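Local coordinates for protein transcriptional regulator, GntR family (Ralstonia eutropha, PDB 3IHU) that probably binds DNA as a transcription factor of the GntR family, through a winged helix-turn-helix region joined to an all-helical FCD domain, at residues A[27-32]-A[169-174]; A[85-90]-A[214-219]; A[91-96]-A[161-166]; A[99-104]-A[155-160]. All blocks are in the same frame, centred on the assembly; numbering follows the deposited sequence. Where two conformers were deposited one is given.

Contact 1: residues A[27-32]-A[169-174]; sequences SGLELG and VHAQHR
The last turn of helix 17-31 lies against the end of helix 167-172, with E30 and A171 closest in the backbone at 5.9 Å between their CA atoms. This is an interdomain contact: residues 27-32 belong to the GntR-type DNA-binding region and residues 169-174 to the FCD region. The main side-chain pair is E30 with H170. Extended from CG onward and with CG anti to the backbone N (chi1 -176°), E30 lays its methylene CG over the centre of the H170 ring, 3.7 Å from the centroid and 11° off the ring normal, a CH-pi contact over the face. The carboxylate goes past the ring, its plane turned 58° from that of the imidazole, and forms salt bridges with R142 through OE1 and R141 through OE2. These two arginines on helix 134-152 would be expected to keep the acid ionised. Beside this pair, L29 touches A171, CD2 to CB at 4.1 Å, and both side chains also rest on P36. Helix 167-172 closes in a Schellman motif with R174 at C-prime. One water joins the two polar ends, donating to E30 OE2 at 2.5 Å and lying 3.2 Å from H170 NE2.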
loop_
_atom_site.group_PDB
_atom_site.type_symbol
_atom_site.label_atom_id
_atom_site.label_comp_id
_atom_site.label_asym_id
_atom_site.label_seq_id
_atom_site.Cartn_x
_atom_site.Cartn_y
_atom_site.Cartn_z
ATOM N N SER A 27 1.975 -6.313 4.785
ATOM C CA SER A 27 2.624 -5.330 5.646
ATOM C C SER A 27 4.118 -5.618 5.890
ATOM O O SER A 27 4.934 -4.689 5.856
ATOM C CB SER A 27 1.905 -5.172 6.970
ATOM O OG SER A 27 1.828 -6.417 7.614
ATOM N N GLY A 28 4.465 -6.887 6.118
ATOM C CA GLY A 28 5.861 -7.300 6.257
ATOM C C GLY A 28 6.731 -6.959 5.054
ATOM O O GLY A 28 7.885 -6.589 5.212
ATOM N N LEU A 29 6.183 -7.033 3.847
ATOM C CA LEU A 29 6.952 -6.669 2.649
ATOM C C LEU A 29 7.303 -5.185 2.711
ATOM O O LEU A 29 8.427 -4.803 2.476
ATOM C CB LEU A 29 6.181 -6.988 1.351
ATOM C CG LEU A 29 6.455 -8.373 0.765
ATOM C CD1 LEU A 29 5.282 -8.795 -0.191
ATOM C CD2 LEU A 29 7.829 -8.403 0.092
ATOM N N GLU A 30 6.339 -4.376 3.105
ATOM C CA GLU A 30 6.550 -2.945 3.281
ATOM C C GLU A 30 7.472 -2.648 4.439
ATOM O O GLU A 30 8.292 -1.745 4.370
ATOM C CB GLU A 30 5.205 -2.236 3.528
ATOM C CG GLU A 30 5.366 -0.711 3.619
ATOM C CD GLU A 30 4.054 0.052 3.586
ATOM O OE1 GLU A 30 2.975 -0.577 3.663
ATOM O OE2 GLU A 30 4.131 1.299 3.518
ATOM N N LEU A 31 7.320 -3.398 5.519
ATOM C CA LEU A 31 8.145 -3.179 6.688
ATOM C C LEU A 31 9.532 -3.783 6.572
ATOM O O LEU A 31 10.420 -3.421 7.358
ATOM C CB LEU A 31 7.456 -3.721 7.932
ATOM C CG LEU A 31 6.189 -2.985 8.396
ATOM C CD1 LEU A 31 5.606 -3.606 9.683
ATOM C CD2 LEU A 31 6.517 -1.490 8.643
ATOM N N GLY A 32 9.729 -4.713 5.637
ATOM C CA GLY A 32 11.039 -5.325 5.460
ATOM C C GLY A 32 11.226 -6.651 6.166
ATOM O O GLY A 32 12.317 -7.180 6.149
ATOM N N VAL A 169 6.659 -3.540 -5.275
ATOM C CA VAL A 169 7.364 -2.347 -5.756
ATOM C C VAL A 169 8.040 -1.600 -4.584
ATOM O O VAL A 169 9.226 -1.268 -4.630
ATOM C CB VAL A 169 6.392 -1.393 -6.518
ATOM C CG1 VAL A 169 7.111 -0.116 -6.968
ATOM C CG2 VAL A 169 5.793 -2.089 -7.706
ATOM N N HIS A 170 7.295 -1.386 -3.518
ATOM C CA HIS A 170 7.856 -0.743 -2.305
ATOM C C HIS A 170 9.130 -1.434 -1.911
ATOM O O HIS A 170 10.146 -0.796 -1.757
ATOM C CB HIS A 170 6.859 -0.800 -1.154
ATOM C CG HIS A 170 7.232 0.055 0.016
ATOM N ND1 HIS A 170 8.274 -0.261 0.874
ATOM C CD2 HIS A 170 6.697 1.209 0.476
ATOM C CE1 HIS A 170 8.371 0.672 1.806
ATOM N NE2 HIS A 170 7.437 1.585 1.578
ATOM N N ALA A 171 9.082 -2.759 -1.776
ATOM C CA ALA A 171 10.232 -3.534 -1.309
ATOM C C ALA A 171 11.351 -3.595 -2.314
ATOM O O ALA A 171 12.482 -3.218 -2.046
ATOM C CB ALA A 171 9.756 -4.978 -0.922
ATOM N N GLN A 172 11.046 -4.054 -3.522
ATOM C CA GLN A 172 12.069 -4.287 -4.520
ATOM C C GLN A 172 12.688 -2.984 -4.977
ATOM O O GLN A 172 13.820 -2.971 -5.366
ATOM C CB GLN A 172 11.422 -4.999 -5.724
ATOM C CG GLN A 172 12.331 -5.452 -6.809
ATOM C CD GLN A 172 11.560 -6.152 -7.914
ATOM O OE1 GLN A 172 10.428 -6.600 -7.720
ATOM N NE2 GLN A 172 12.182 -6.270 -9.059
ATOM N N HIS A 173 11.940 -1.879 -4.966
ATOM C CA HIS A 173 12.498 -0.617 -5.449
ATOM C C HIS A 173 12.824 0.376 -4.340
ATOM O O HIS A 173 13.050 1.568 -4.623
ATOM C CB HIS A 173 11.633 -0.030 -6.548
ATOM C CG HIS A 173 11.657 -0.856 -7.780
ATOM N ND1 HIS A 173 12.679 -0.784 -8.700
ATOM C CD2 HIS A 173 10.824 -1.824 -8.216
ATOM C CE1 HIS A 173 12.460 -1.663 -9.660
ATOM N NE2 HIS A 173 11.354 -2.325 -9.379
ATOM N N ARG A 174 12.924 -0.133 -3.103
ATOM C CA ARG A 174 13.497 0.639 -1.992
ATOM C C ARG A 174 12.795 2.007 -1.857
ATOM O O ARG A 174 13.453 3.044 -1.870
ATOM C CB ARG A 174 15.027 0.803 -2.187
ATOM C CG ARG A 174 15.859 -0.492 -1.937
ATOM C CD ARG A 174 17.381 -0.249 -2.165
HETATM O O HOH W 1 5.717 3.273 3.747
#

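Contact 2: residues A[85-90]-A[214-219]; sequences QETLDV and GAILDR
T87 and L88 meet I216 and L217 in a sparse apolar contact between the start of helix 84-105 and the end of helix 198-219; no hydrogen bond crosses it. At the start of the first segment, Q85 reaches along its own helix to D89, NE2 to OD1 at 2.8 Å. The acceptor lies in the amide plane of Q85, but the amide stands above the carboxylate plane of D89, 51° out of it, and the N-H...O angle of 136° is bent. This i to i+4 bond runs along the helix itself and takes no part in the contact with 214-219. T87 is the first residue to meet the partner helix: its side chain sets off toward that helix, and methyl CG2 comes 4.3 Å from I216 CD1, while OG1 turns back to S83 O. The two helices belong to the helical bundle of the FCD region, and their backbones stay well apart here, L88 CA to L217 CA being 9.1 Å, so the gap is bridged by branch ends. V169 of helix 167-172 packs against both T87 and I216 and adds a third helix to this apolar patch. L88 comes next, its CG anti to the carbonyl carbon (chi1 -68°); L217 has the same first torsion. The two side chains meet at about a right angle through single methyls, L88 CD2 to L217 CD2 at 4.0 Å. Beyond them V90 leaves the second segment and turns to V169.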
loop_
_atom_site.group_PDB
_atom_site.type_symbol
_atom_site.label_atom_id
_atom_site.label_comp_id
_atom_site.label_asym_id
_atom_site.label_seq_id
_atom_site.Cartn_x
_atom_site.Cartn_y
_atom_site.Cartn_z
ATOM N N GLN A 85 9.308 -3.942 -16.645
ATOM C CA GLN A 85 8.068 -3.713 -17.400
ATOM C C GLN A 85 6.874 -4.038 -16.492
ATOM O O GLN A 85 5.851 -3.361 -16.552
ATOM C CB GLN A 85 7.992 -4.606 -18.637
ATOM C CG GLN A 85 6.736 -4.373 -19.474
ATOM C CD GLN A 85 6.660 -2.937 -19.943
ATOM O OE1 GLN A 85 7.598 -2.447 -20.580
ATOM N NE2 GLN A 85 5.585 -2.225 -19.559
ATOM N N GLU A 86 7.018 -5.079 -15.673
ATOM C CA GLU A 86 5.923 -5.491 -14.830
ATOM C C GLU A 86 5.681 -4.398 -13.759
ATOM O O GLU A 86 4.552 -4.109 -13.419
ATOM C CB GLU A 86 6.152 -6.833 -14.160
ATOM C CG GLU A 86 6.013 -8.060 -15.092
ATOM C CD GLU A 86 6.537 -9.360 -14.451
ATOM O OE1 GLU A 86 7.419 -9.331 -13.549
ATOM O OE2 GLU A 86 6.056 -10.434 -14.858
ATOM N N THR A 87 6.764 -3.811 -13.256
ATOM C CA THR A 87 6.659 -2.706 -12.305
ATOM C C THR A 87 5.969 -1.506 -12.937
ATOM O O THR A 87 5.067 -0.895 -12.354
ATOM C CB THR A 87 8.089 -2.345 -11.769
ATOM O OG1 THR A 87 8.615 -3.481 -11.075
ATOM C CG2 THR A 87 8.028 -1.157 -10.865
ATOM N N LEU A 88 6.394 -1.137 -14.127
ATOM C CA LEU A 88 5.796 -0.007 -14.805
ATOM C C LEU A 88 4.285 -0.237 -15.055
ATOM O O LEU A 88 3.480 0.688 -14.965
ATOM C CB LEU A 88 6.506 0.279 -16.103
ATOM C CG LEU A 88 7.950 0.808 -15.947
ATOM C CD1 LEU A 88 8.646 0.855 -17.324
ATOM C CD2 LEU A 88 7.935 2.189 -15.246
ATOM N N ASP A 89 3.932 -1.485 -15.362
ATOM C CA ASP A 89 2.519 -1.849 -15.600
ATOM C C ASP A 89 1.716 -1.749 -14.304
ATOM O O ASP A 89 0.601 -1.232 -14.319
ATOM C CB ASP A 89 2.406 -3.236 -16.273
ATOM C CG ASP A 89 2.784 -3.228 -17.760
ATOM O OD1 ASP A 89 3.034 -2.156 -18.377
ATOM O OD2 ASP A 89 2.833 -4.341 -18.337
ATOM N N VAL A 90 2.278 -2.207 -13.167
ATOM C CA VAL A 90 1.665 -2.010 -11.904
ATOM C C VAL A 90 1.476 -0.486 -11.572
ATOM O O VAL A 90 0.449 -0.062 -11.081
ATOM C CB VAL A 90 2.456 -2.704 -10.774
ATOM C CG1 VAL A 90 2.033 -2.175 -9.395
ATOM C CG2 VAL A 90 2.358 -4.234 -10.886
ATOM N N GLY A 214 8.985 8.065 -11.854
ATOM C CA GLY A 214 10.160 8.884 -12.104
ATOM C C GLY A 214 11.380 8.486 -11.296
ATOM O O GLY A 214 12.456 8.314 -11.853
ATOM N N ALA A 215 11.223 8.258 -9.997
ATOM C CA ALA A 215 12.375 7.890 -9.191
ATOM C C ALA A 215 12.941 6.539 -9.639
ATOM O O ALA A 215 14.166 6.339 -9.683
ATOM C CB ALA A 215 12.005 7.843 -7.672
ATOM N N ILE A 216 12.056 5.588 -9.918
ATOM C CA ILE A 216 12.497 4.241 -10.310
ATOM C C ILE A 216 13.214 4.326 -11.639
ATOM O O ILE A 216 14.298 3.763 -11.785
ATOM C CB ILE A 216 11.318 3.225 -10.363
ATOM C CG1 ILE A 216 10.839 2.945 -8.947
ATOM C CG2 ILE A 216 11.736 1.939 -11.071
ATOM C CD1 ILE A 216 9.527 2.246 -8.787
ATOM N N LEU A 217 12.645 5.058 -12.593
ATOM C CA LEU A 217 13.244 5.136 -13.905
ATOM C C LEU A 217 14.590 5.856 -13.842
ATOM O O LEU A 217 15.523 5.489 -14.554
ATOM C CB LEU A 217 12.322 5.815 -14.913
ATOM C CG LEU A 217 11.125 4.970 -15.389
ATOM C CD1 LEU A 217 10.267 5.810 -16.378
ATOM C CD2 LEU A 217 11.605 3.653 -16.022
ATOM N N ASP A 218 14.698 6.863 -12.981
ATOM C CA ASP A 218 15.959 7.619 -12.820
ATOM C C ASP A 218 17.139 6.762 -12.409
ATOM O O ASP A 218 18.231 6.963 -12.893
ATOM C CB ASP A 218 15.770 8.768 -11.824
ATOM C CG ASP A 218 15.030 9.943 -12.446
ATOM O OD1 ASP A 218 14.667 9.856 -13.632
ATOM O OD2 ASP A 218 14.787 10.951 -11.761
ATOM N N ARG A 219 16.929 5.783 -11.553
ATOM C CA ARG A 219 18.029 4.866 -11.215
ATOM C C ARG A 219 18.600 4.096 -12.422
ATOM O O ARG A 219 19.826 3.885 -12.523
ATOM C CB ARG A 219 17.579 3.891 -10.155
ATOM C CG ARG A 219 17.261 4.594 -8.852
ATOM C CD ARG A 219 16.407 3.710 -8.011
ATOM N NE ARG A 219 15.996 4.302 -6.733
ATOM C CZ ARG A 219 15.026 3.800 -5.965
ATOM N NH1 ARG A 219 14.371 2.718 -6.363
ATOM N NH2 ARG A 219 14.708 4.375 -4.799
#

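Contact 3: residues A[91-96]-A[161-166]; sequences LDVAER and FPTIHM
Within the FCD helical bundle, helix 84-105 packs against the C-terminal end of helix 155-165, at the break where the chain turns into helix 167-172. M166 has positive phi (50°), leaves helical geometry and takes the N-cap position of the next helix, and the helix before it is weakly bonded and kinked about residues 162 and 163. The approach is close, 5.2 Å between A94 CA and I164 CA, which the small A94 side chain permits. M166, a selenomethionine, meets both L91 and A94. Its CG is anti to the carbonyl carbon, and in the conformer given a bend at chi3 (-87°) folds the terminal methyl CE back against A94, CE to A94 CB at 3.7 Å; SE lies at the same distance from that CB. L91 comes in at about a right angle to the M166 chain. Its CD2 is modelled 3.1 Å from SE, unusually short and doubtful, since M166 was deposited in two conformers, which leaves the placing of SE and CE less certain. At the more exposed margin V93 and T163 cross at about a right angle and meet methyl to methyl, CG1 to CG2 at 4.0 Å. Helix 198-219 packs on L91 through V209 and R213 and engages E95 through salt bridges from K210 and R213. I164 and F161 lean on Y145 of helix 134-152, so the contact lies between these two helices of the bundle.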
loop_
_atom_site.group_PDB
_atom_site.type_symbol
_atom_site.label_atom_id
_atom_site.label_comp_id
_atom_site.label_asym_id
_atom_site.label_seq_id
_atom_site.Cartn_x
_atom_site.Cartn_y
_atom_site.Cartn_z
ATOM N N LEU A 91 2.494 0.321 -11.789
ATOM C CA LEU A 91 2.400 1.748 -11.503
ATOM C C LEU A 91 1.342 2.412 -12.385
ATOM O O LEU A 91 0.715 3.346 -12.002
ATOM C CB LEU A 91 3.751 2.395 -11.734
ATOM C CG LEU A 91 4.878 1.990 -10.770
ATOM C CD1 LEU A 91 6.204 2.427 -11.351
ATOM C CD2 LEU A 91 4.605 2.611 -9.366
ATOM N N ASP A 92 1.143 1.897 -13.586
ATOM C CA ASP A 92 0.130 2.449 -14.505
ATOM C C ASP A 92 -1.274 2.333 -13.872
ATOM O O ASP A 92 -2.071 3.299 -13.886
ATOM C CB ASP A 92 0.159 1.712 -15.858
ATOM C CG ASP A 92 1.097 2.355 -16.869
ATOM O OD1 ASP A 92 1.518 3.492 -16.615
ATOM O OD2 ASP A 92 1.364 1.731 -17.940
ATOM N N VAL A 93 -1.560 1.169 -13.304
ATOM C CA VAL A 93 -2.796 0.962 -12.588
ATOM C C VAL A 93 -2.853 1.743 -11.223
ATOM O O VAL A 93 -3.844 2.377 -10.937
ATOM C CB VAL A 93 -2.991 -0.524 -12.280
ATOM C CG1 VAL A 93 -4.171 -0.729 -11.355
ATOM C CG2 VAL A 93 -3.158 -1.337 -13.629
ATOM N N ALA A 94 -1.786 1.683 -10.421
ATOM C CA ALA A 94 -1.722 2.418 -9.173
ATOM C C ALA A 94 -1.894 3.896 -9.368
ATOM O O ALA A 94 -2.533 4.535 -8.574
ATOM C CB ALA A 94 -0.417 2.107 -8.374
ATOM N N GLU A 95 -1.334 4.448 -10.411
ATOM C CA GLU A 95 -1.537 5.864 -10.711
ATOM C C GLU A 95 -2.998 6.236 -10.853
ATOM O O GLU A 95 -3.481 7.164 -10.207
ATOM C CB GLU A 95 -0.790 6.281 -11.957
ATOM C CG GLU A 95 -0.875 7.719 -12.242
ATOM C CD GLU A 95 -0.037 8.101 -13.446
ATOM O OE1 GLU A 95 0.943 7.401 -13.704
ATOM O OE2 GLU A 95 -0.350 9.119 -14.089
ATOM N N ARG A 96 -3.719 5.480 -11.626
ATOM C CA ARG A 96 -5.111 5.784 -11.895
ATOM C C ARG A 96 -5.984 5.470 -10.703
ATOM O O ARG A 96 -6.927 6.243 -10.437
ATOM C CB ARG A 96 -5.571 5.062 -13.129
ATOM C CG ARG A 96 -4.909 5.769 -14.390
ATOM C CD ARG A 96 -4.692 4.877 -15.539
ATOM N NE ARG A 96 -4.026 5.624 -16.620
ATOM C CZ ARG A 96 -2.715 5.825 -16.760
ATOM N NH1 ARG A 96 -1.829 5.331 -15.888
ATOM N NH2 ARG A 96 -2.282 6.519 -17.825
ATOM N N PHE A 161 -8.412 -2.342 -3.125
ATOM C CA PHE A 161 -7.560 -1.493 -2.255
ATOM C C PHE A 161 -6.099 -1.955 -2.149
ATOM O O PHE A 161 -5.184 -1.162 -2.336
ATOM C CB PHE A 161 -8.222 -1.396 -0.859
ATOM C CG PHE A 161 -7.589 -0.386 0.077
ATOM C CD1 PHE A 161 -7.503 0.962 -0.279
ATOM C CD2 PHE A 161 -7.144 -0.779 1.325
ATOM C CE1 PHE A 161 -6.937 1.901 0.585
ATOM C CE2 PHE A 161 -6.589 0.131 2.198
ATOM C CZ PHE A 161 -6.470 1.491 1.813
ATOM N N PRO A 162 -5.870 -3.266 -1.915
ATOM C CA PRO A 162 -4.478 -3.800 -1.897
ATOM C C PRO A 162 -3.578 -3.438 -3.078
ATOM O O PRO A 162 -2.382 -3.217 -2.896
ATOM C CB PRO A 162 -4.691 -5.311 -1.817
ATOM C CG PRO A 162 -6.032 -5.482 -1.141
ATOM C CD PRO A 162 -6.865 -4.285 -1.505
ATOM N N THR A 163 -4.101 -3.350 -4.292
ATOM C CA THR A 163 -3.256 -2.933 -5.408
ATOM C C THR A 163 -2.613 -1.563 -5.181
ATOM O O THR A 163 -1.459 -1.332 -5.561
ATOM C CB THR A 163 -4.044 -2.835 -6.718
ATOM O OG1 THR A 163 -4.617 -4.120 -7.014
ATOM C CG2 THR A 163 -3.089 -2.392 -7.888
ATOM N N ILE A 164 -3.376 -0.663 -4.565
ATOM C CA ILE A 164 -2.954 0.726 -4.386
ATOM C C ILE A 164 -1.644 0.821 -3.637
ATOM O O ILE A 164 -0.849 1.723 -3.871
ATOM C CB ILE A 164 -4.079 1.517 -3.664
ATOM C CG1 ILE A 164 -5.131 1.959 -4.660
ATOM C CG2 ILE A 164 -3.540 2.721 -2.983
ATOM C CD1 ILE A 164 -6.453 2.272 -4.036
ATOM N N HIS A 165 -1.399 -0.132 -2.759
ATOM C CA HIS A 165 -0.258 -0.081 -1.832
ATOM C C HIS A 165 1.091 -0.446 -2.470
ATOM O O HIS A 165 2.144 -0.032 -1.965
ATOM C CB HIS A 165 -0.536 -1.026 -0.640
ATOM C CG HIS A 165 -1.715 -0.624 0.179
ATOM N ND1 HIS A 165 -1.804 0.604 0.793
ATOM C CD2 HIS A 165 -2.852 -1.288 0.503
ATOM C CE1 HIS A 165 -2.936 0.681 1.470
ATOM N NE2 HIS A 165 -3.596 -0.450 1.298
HETATM N N MSE A 166 1.038 -1.248 -3.538
HETATM C CA MSE A 166 2.235 -1.694 -4.273
HETATM C C MSE A 166 3.344 -2.285 -3.427
HETATM O O MSE A 166 4.479 -1.841 -3.481
HETATM C CB MSE A 166 2.806 -0.533 -5.071
HETATM C CG MSE A 166 1.954 -0.114 -6.159
HETATM SE SE MSE A 166 2.943 1.149 -7.132
HETATM C CE MSE A 166 2.455 2.757 -6.136
#

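Contact 4: residues A[99-104]-A[155-160]; sequences GLLARA and RELRRL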
loop_
_atom_site.group_PDB
_atom_site.type_symbol
_atom_site.label_atom_id
_atom_site.label_comp_id
_atom_site.label_asym_id
_atom_site.label_seq_id
_atom_site.Cartn_x
_atom_site.Cartn_y
_atom_site.Cartn_z
ATOM N N GLY A 99 -5.188 8.097 -7.860
ATOM C CA GLY A 99 -5.950 9.212 -8.318
ATOM C C GLY A 99 -7.414 9.126 -7.967
ATOM O O GLY A 99 -7.973 10.071 -7.433
ATOM N N LEU A 100 -8.062 8.012 -8.300
ATOM C CA LEU A 100 -9.433 7.833 -7.942
ATOM C C LEU A 100 -9.674 7.761 -6.434
ATOM O O LEU A 100 -10.702 8.179 -5.981
ATOM C CB LEU A 100 -10.024 6.618 -8.618
ATOM C CG LEU A 100 -11.492 6.354 -8.527
ATOM C CD1 LEU A 100 -12.287 7.586 -8.824
ATOM C CD2 LEU A 100 -11.832 5.133 -9.545
ATOM N N LEU A 101 -8.768 7.173 -5.663
ATOM C CA LEU A 101 -8.919 7.169 -4.213
ATOM C C LEU A 101 -9.058 8.615 -3.642
ATOM O O LEU A 101 -9.943 8.890 -2.812
ATOM C CB LEU A 101 -7.725 6.493 -3.590
ATOM C CG LEU A 101 -7.691 6.324 -2.067
ATOM C CD1 LEU A 101 -8.704 5.295 -1.588
ATOM C CD2 LEU A 101 -6.242 6.095 -1.604
ATOM N N ALA A 102 -8.130 9.486 -4.044
ATOM C CA ALA A 102 -8.104 10.904 -3.639
ATOM C C ALA A 102 -9.348 11.587 -4.153
ATOM O O ALA A 102 -10.017 12.316 -3.432
ATOM C CB ALA A 102 -6.847 11.603 -4.201
ATOM N N ARG A 103 -9.652 11.389 -5.440
ATOM C CA ARG A 103 -10.854 11.960 -6.013
ATOM C C ARG A 103 -12.096 11.625 -5.247
ATOM O O ARG A 103 -12.878 12.518 -4.880
ATOM C CB ARG A 103 -11.030 11.529 -7.459
ATOM C CG ARG A 103 -12.261 12.145 -8.161
ATOM C CD ARG A 103 -12.507 11.522 -9.553
ATOM N NE ARG A 103 -13.538 12.329 -10.173
ATOM C CZ ARG A 103 -13.338 13.460 -10.841
ATOM N NH1 ARG A 103 -12.132 13.897 -11.138
ATOM N NH2 ARG A 103 -14.378 14.142 -11.247
ATOM N N ALA A 104 -12.286 10.356 -4.939
ATOM C CA ALA A 104 -13.512 9.950 -4.255
ATOM C C ALA A 104 -13.556 10.491 -2.805
ATOM O O ALA A 104 -14.646 10.734 -2.275
ATOM C CB ALA A 104 -13.673 8.450 -4.258
ATOM N N ARG A 155 -17.260 1.280 -2.899
ATOM C CA ARG A 155 -17.188 -0.178 -2.743
ATOM C C ARG A 155 -16.206 -0.819 -3.755
ATOM O O ARG A 155 -15.488 -1.747 -3.403
ATOM C CB ARG A 155 -18.590 -0.795 -2.815
ATOM C CG ARG A 155 -18.634 -2.316 -2.779
ATOM C CD ARG A 155 -20.055 -2.831 -2.716
ATOM N NE ARG A 155 -20.174 -4.108 -3.422
ATOM N N GLU A 156 -16.143 -0.305 -4.987
ATOM C CA GLU A 156 -15.198 -0.857 -5.976
ATOM C C GLU A 156 -13.731 -0.615 -5.630
ATOM O O GLU A 156 -12.895 -1.471 -5.868
ATOM C CB GLU A 156 -15.503 -0.359 -7.396
ATOM C CG GLU A 156 -16.847 -0.800 -7.910
ATOM C CD GLU A 156 -17.139 -2.242 -7.567
ATOM O OE1 GLU A 156 -16.386 -3.134 -8.044
ATOM O OE2 GLU A 156 -18.090 -2.450 -6.767
ATOM N N LEU A 157 -13.417 0.537 -5.042
ATOM C CA LEU A 157 -12.079 0.783 -4.554
ATOM C C LEU A 157 -11.750 -0.083 -3.366
ATOM O O LEU A 157 -10.597 -0.530 -3.239
ATOM C CB LEU A 157 -11.902 2.251 -4.147
ATOM C CG LEU A 157 -11.909 3.227 -5.308
ATOM C CD1 LEU A 157 -11.672 4.644 -4.725
ATOM C CD2 LEU A 157 -10.811 2.912 -6.294
ATOM N N ARG A 158 -12.734 -0.328 -2.500
ATOM C CA ARG A 158 -12.520 -1.188 -1.324
ATOM C C ARG A 158 -12.050 -2.550 -1.761
ATOM O O ARG A 158 -11.132 -3.121 -1.178
ATOM C CB ARG A 158 -13.779 -1.373 -0.494
ATOM C CG ARG A 158 -14.292 -0.155 0.149
ATOM C CD ARG A 158 -15.494 -0.503 1.053
ATOM N NE ARG A 158 -15.970 0.693 1.746
ATOM C CZ ARG A 158 -15.348 1.262 2.783
ATOM N NH1 ARG A 158 -14.219 0.758 3.280
ATOM N NH2 ARG A 158 -15.863 2.353 3.326
ATOM N N ARG A 159 -12.645 -3.049 -2.831
ATOM C CA ARG A 159 -12.286 -4.381 -3.321
ATOM C C ARG A 159 -10.944 -4.401 -4.069
ATOM O O ARG A 159 -10.244 -5.380 -3.996
ATOM C CB ARG A 159 -13.479 -5.018 -4.075
ATOM C CG ARG A 159 -13.450 -4.988 -5.590
ATOM C CD ARG A 159 -14.761 -5.614 -6.171
ATOM N NE ARG A 159 -14.505 -6.298 -7.433
ATOM C CZ ARG A 159 -13.902 -7.484 -7.535
ATOM N N LEU A 160 -10.535 -3.307 -4.702
ATOM C CA LEU A 160 -9.196 -3.200 -5.314
ATOM C C LEU A 160 -8.075 -2.667 -4.372
ATOM O O LEU A 160 -6.930 -2.510 -4.791
ATOM C CB LEU A 160 -9.239 -2.165 -6.449
ATOM C CG LEU A 160 -9.831 -2.268 -7.845
ATOM C CD1 LEU A 160 -11.395 -2.665 -7.972
ATOM C CD2 LEU A 160 -9.507 -0.930 -8.455
#
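With CG anti to the carbonyl carbon (chi1 -69°) and an extended chi2, L157 sends both its methyls onto residues 99-104 of helix 84-105, while L100, whose CG is anti to the backbone N (chi1 -172°), offers its branch to them. The two leucines meet obliquely, CD2 to CD2 at 4.1 Å. The other methyl of L157, CD1, rests on the backbone of L100 and L101: it is 3.8 Å from L101 CA and 3.9 Å from L100 O, with A104 CB 4.3 Å away and L101 CD1 at 4.4 Å. One leucine therefore touches residues at i, i+1 and i+4 of the facing helix. Helices 84-105 and 155-165 run roughly antiparallel in these segments, their directions 141° apart and their axes 10.9 Å apart at closest approach, as part of the FCD helical bundle. L149 of helix 134-152 also packs on L157, and Y145 and L148 pack on L101. N154 OD1 accepts from L157 N at the start of helix 155-165. No polar group bonds across the two segments, and R103 and R158 find their acids elsewhere, which implies that van der Waals contact centred on the L157 methyls joins these segments.

How the contacts relate
From the N terminus, helix 17-31 opens the longest closure of the four: contact 1 returns to it from helix 167-172 and ties the DNA-binding region to the FCD bundle. Helix 84-105 then supplies one side of contacts 2, 3 and 4 in turn. Contact 4 closes the shortest loop, contact 3 encloses it, and contact 2 encloses both by reaching helix 198-219. Contact 1 also encloses contacts 3 and 4 but crosses contact 2. Contacts 1 and 2 touch directly, H173 O to R219 NH1 at 2.5 Å, a probable hydrogen bond; contacts 2 and 3 also meet, I216 against L91; contacts 1 and 4 lie on opposite sides of the chain centre, about 22 Å apart between centres.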